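Local coordinates for protein techylectin-5A (Tachypleus tridentatus, PDB 1JC9) that recognises acetyl group-containing substances on cell surfaces and agglutinates bacteria and human erythrocytes in the innate immunity of the horseshoe crab, at residues S222-L227 with V255-R260. Sequence-based numbering, arbitrary orientation.
Sequences SNLNGL and VEMKIR
The first torsions of Val255 and Met257 set the surface on which Leu224 rests. In Met257, CG stands opposite the carbonyl carbon (chi1 -67°), the chain runs extended to the sulfur and then bends at chi3 (65°). In Val255 the same first torsion (-54°) sends CG1 away from the carbonyl and leaves CG2, between backbone N and carbonyl carbon, to do the touching. The branch point of the leucine rests against that methyl, Leu224 CG lying 4.0 Å from Val255 CG2. One leucine methyl reaches further along the strand, Leu224 CD2 being 4.1 Å from Met257 CG and 4.2 Å from Met257 SD. Leucine suits this place because its branch carbon rests on the stubby valine while CD2 reaches the methionine; the unbranched methionine lays CG and sulfur beside CD2, and its bend then carries CE away. No hydrogen bond crosses the interface, so the buried contact is van der Waals packing.

The leucine is presented by a type I turn from Asn223 to Gly226, closed by Gly226 N to Asn223 O at 2.9 Å. Val255 and Met257 share one face of their strand, whereas Glu256 points away and forms a salt bridge with Lys258, Glu256 OE1 lying 2.6 Å from Lys258 NZ; Arg94, Asp81 and Asp144 extend this charged network.

Phe143 of strand 139-146 touches both Leu224 and Met257. The contact thus joins the part of the loop between helix 206-210 and strand 231-232 just after ligand-binding His220 to strand 250-261, itself paired with strands 89-95 and 139-146 in the sheet of the fibrinogen C-terminal domain.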
loop_
_atom_site.group_PDB
_atom_site.type_symbol
_atom_site.label_atom_id
_atom_site.label_comp_id
_atom_site.label_asym_id
_atom_site.label_seq_id
_atom_site.Cartn_x
_atom_site.Cartn_y
_atom_site.Cartn_z
ATOM N N SER A 222 -11.441 -2.009 2.620
ATOM C CA SER A 222 -10.261 -2.563 1.943
ATOM C C SER A 222 -9.305 -3.003 3.052
ATOM O O SER A 222 -9.177 -2.322 4.067
ATOM C CB SER A 222 -9.600 -1.531 1.014
ATOM O OG SER A 222 -9.254 -0.339 1.690
ATOM N N ASN A 223 -8.639 -4.139 2.864
ATOM C CA ASN A 223 -7.751 -4.681 3.893
ATOM C C ASN A 223 -6.578 -5.405 3.233
ATOM O O ASN A 223 -6.304 -6.565 3.533
ATOM C CB ASN A 223 -8.573 -5.650 4.765
ATOM C CG ASN A 223 -7.855 -6.078 6.032
ATOM O OD1 ASN A 223 -7.321 -5.251 6.770
ATOM N ND2 ASN A 223 -7.867 -7.376 6.305
ATOM N N LEU A 224 -5.876 -4.703 2.350
ATOM C CA LEU A 224 -4.762 -5.277 1.600
ATOM C C LEU A 224 -3.599 -5.871 2.386
ATOM O O LEU A 224 -2.838 -6.678 1.847
ATOM C CB LEU A 224 -4.259 -4.251 0.583
ATOM C CG LEU A 224 -4.996 -4.262 -0.767
ATOM C CD1 LEU A 224 -6.479 -4.562 -0.592
ATOM C CD2 LEU A 224 -4.789 -2.934 -1.463
ATOM N N ASN A 225 -3.450 -5.482 3.650
ATOM C CA ASN A 225 -2.382 -6.046 4.467
ATOM C C ASN A 225 -2.926 -7.165 5.355
ATOM O O ASN A 225 -2.306 -7.525 6.356
ATOM C CB ASN A 225 -1.724 -4.976 5.341
ATOM C CG ASN A 225 -0.852 -4.026 4.541
ATOM O OD1 ASN A 225 -0.368 -4.370 3.460
ATOM N ND2 ASN A 225 -0.630 -2.831 5.076
ATOM N N GLY A 226 -4.079 -7.719 4.978
ATOM C CA GLY A 226 -4.680 -8.788 5.758
ATOM C C GLY A 226 -4.064 -10.152 5.489
ATOM O O GLY A 226 -3.042 -10.261 4.812
ATOM N N LEU A 227 -4.692 -11.198 6.022
ATOM C CA LEU A 227 -4.206 -12.564 5.843
ATOM C C LEU A 227 -4.270 -12.986 4.386
ATOM O O LEU A 227 -5.185 -12.603 3.660
ATOM C CB LEU A 227 -5.035 -13.548 6.686
ATOM C CG LEU A 227 -5.116 -13.312 8.197
ATOM C CD1 LEU A 227 -5.912 -14.434 8.841
ATOM C CD2 LEU A 227 -3.722 -13.250 8.800
ATOM N N VAL A 255 -1.945 -8.202 -5.294
ATOM C CA VAL A 255 -2.269 -6.781 -5.245
ATOM C C VAL A 255 -0.978 -5.972 -5.144
ATOM O O VAL A 255 0.057 -6.492 -4.727
ATOM C CB VAL A 255 -3.170 -6.419 -4.025
ATOM C CG1 VAL A 255 -4.413 -7.291 -4.008
ATOM C CG2 VAL A 255 -2.397 -6.573 -2.736
ATOM N N GLU A 256 -1.045 -4.708 -5.548
ATOM C CA GLU A 256 0.102 -3.809 -5.479
ATOM C C GLU A 256 -0.387 -2.389 -5.272
ATOM O O GLU A 256 -1.416 -1.994 -5.817
ATOM C CB GLU A 256 0.928 -3.825 -6.770
ATOM C CG GLU A 256 1.620 -5.126 -7.120
ATOM C CD GLU A 256 2.554 -4.961 -8.307
ATOM O OE1 GLU A 256 2.309 -4.059 -9.137
ATOM O OE2 GLU A 256 3.528 -5.734 -8.420
ATOM N N MET A 257 0.358 -1.634 -4.473
ATOM C CA MET A 257 0.062 -0.233 -4.214
ATOM C C MET A 257 1.303 0.483 -4.740
ATOM O O MET A 257 2.427 0.106 -4.409
ATOM C CB MET A 257 -0.125 0.002 -2.714
ATOM C CG MET A 257 -1.374 -0.680 -2.155
ATOM S SD MET A 257 -1.428 -0.741 -0.352
ATOM C CE MET A 257 -1.533 1.009 0.039
ATOM N N LYS A 258 1.105 1.495 -5.578
ATOM C CA LYS A 258 2.228 2.215 -6.167
ATOM C C LYS A 258 1.900 3.688 -6.368
ATOM O O LYS A 258 0.741 4.050 -6.602
ATOM C CB LYS A 258 2.589 1.565 -7.505
ATOM C CG LYS A 258 1.417 1.525 -8.488
ATOM C CD LYS A 258 1.657 0.577 -9.662
ATOM C CE LYS A 258 1.598 -0.871 -9.218
ATOM N NZ LYS A 258 1.668 -1.811 -10.370
ATOM N N ILE A 259 2.925 4.536 -6.292
ATOM C CA ILE A 259 2.727 5.970 -6.451
ATOM C C ILE A 259 3.509 6.580 -7.614
ATOM O O ILE A 259 4.537 6.051 -8.035
ATOM C CB ILE A 259 3.054 6.715 -5.119
ATOM C CG1 ILE A 259 4.460 6.376 -4.620
ATOM C CG2 ILE A 259 2.078 6.276 -4.037
ATOM C CD1 ILE A 259 5.567 7.000 -5.398
ATOM N N ARG A 260 2.993 7.685 -8.144
ATOM C CA ARG A 260 3.615 8.402 -9.260
ATOM C C ARG A 260 3.203 9.863 -9.136
ATOM O O ARG A 260 2.075 10.158 -8.749
ATOM C CB ARG A 260 3.122 7.842 -10.601
ATOM C CG ARG A 260 3.804 8.442 -11.823
ATOM C CD ARG A 260 3.480 7.661 -13.095
ATOM N NE ARG A 260 2.133 7.913 -13.597
ATOM C CZ ARG A 260 1.623 7.322 -14.675
ATOM N NH1 ARG A 260 2.349 6.444 -15.358
ATOM N NH2 ARG A 260 0.393 7.612 -15.079
#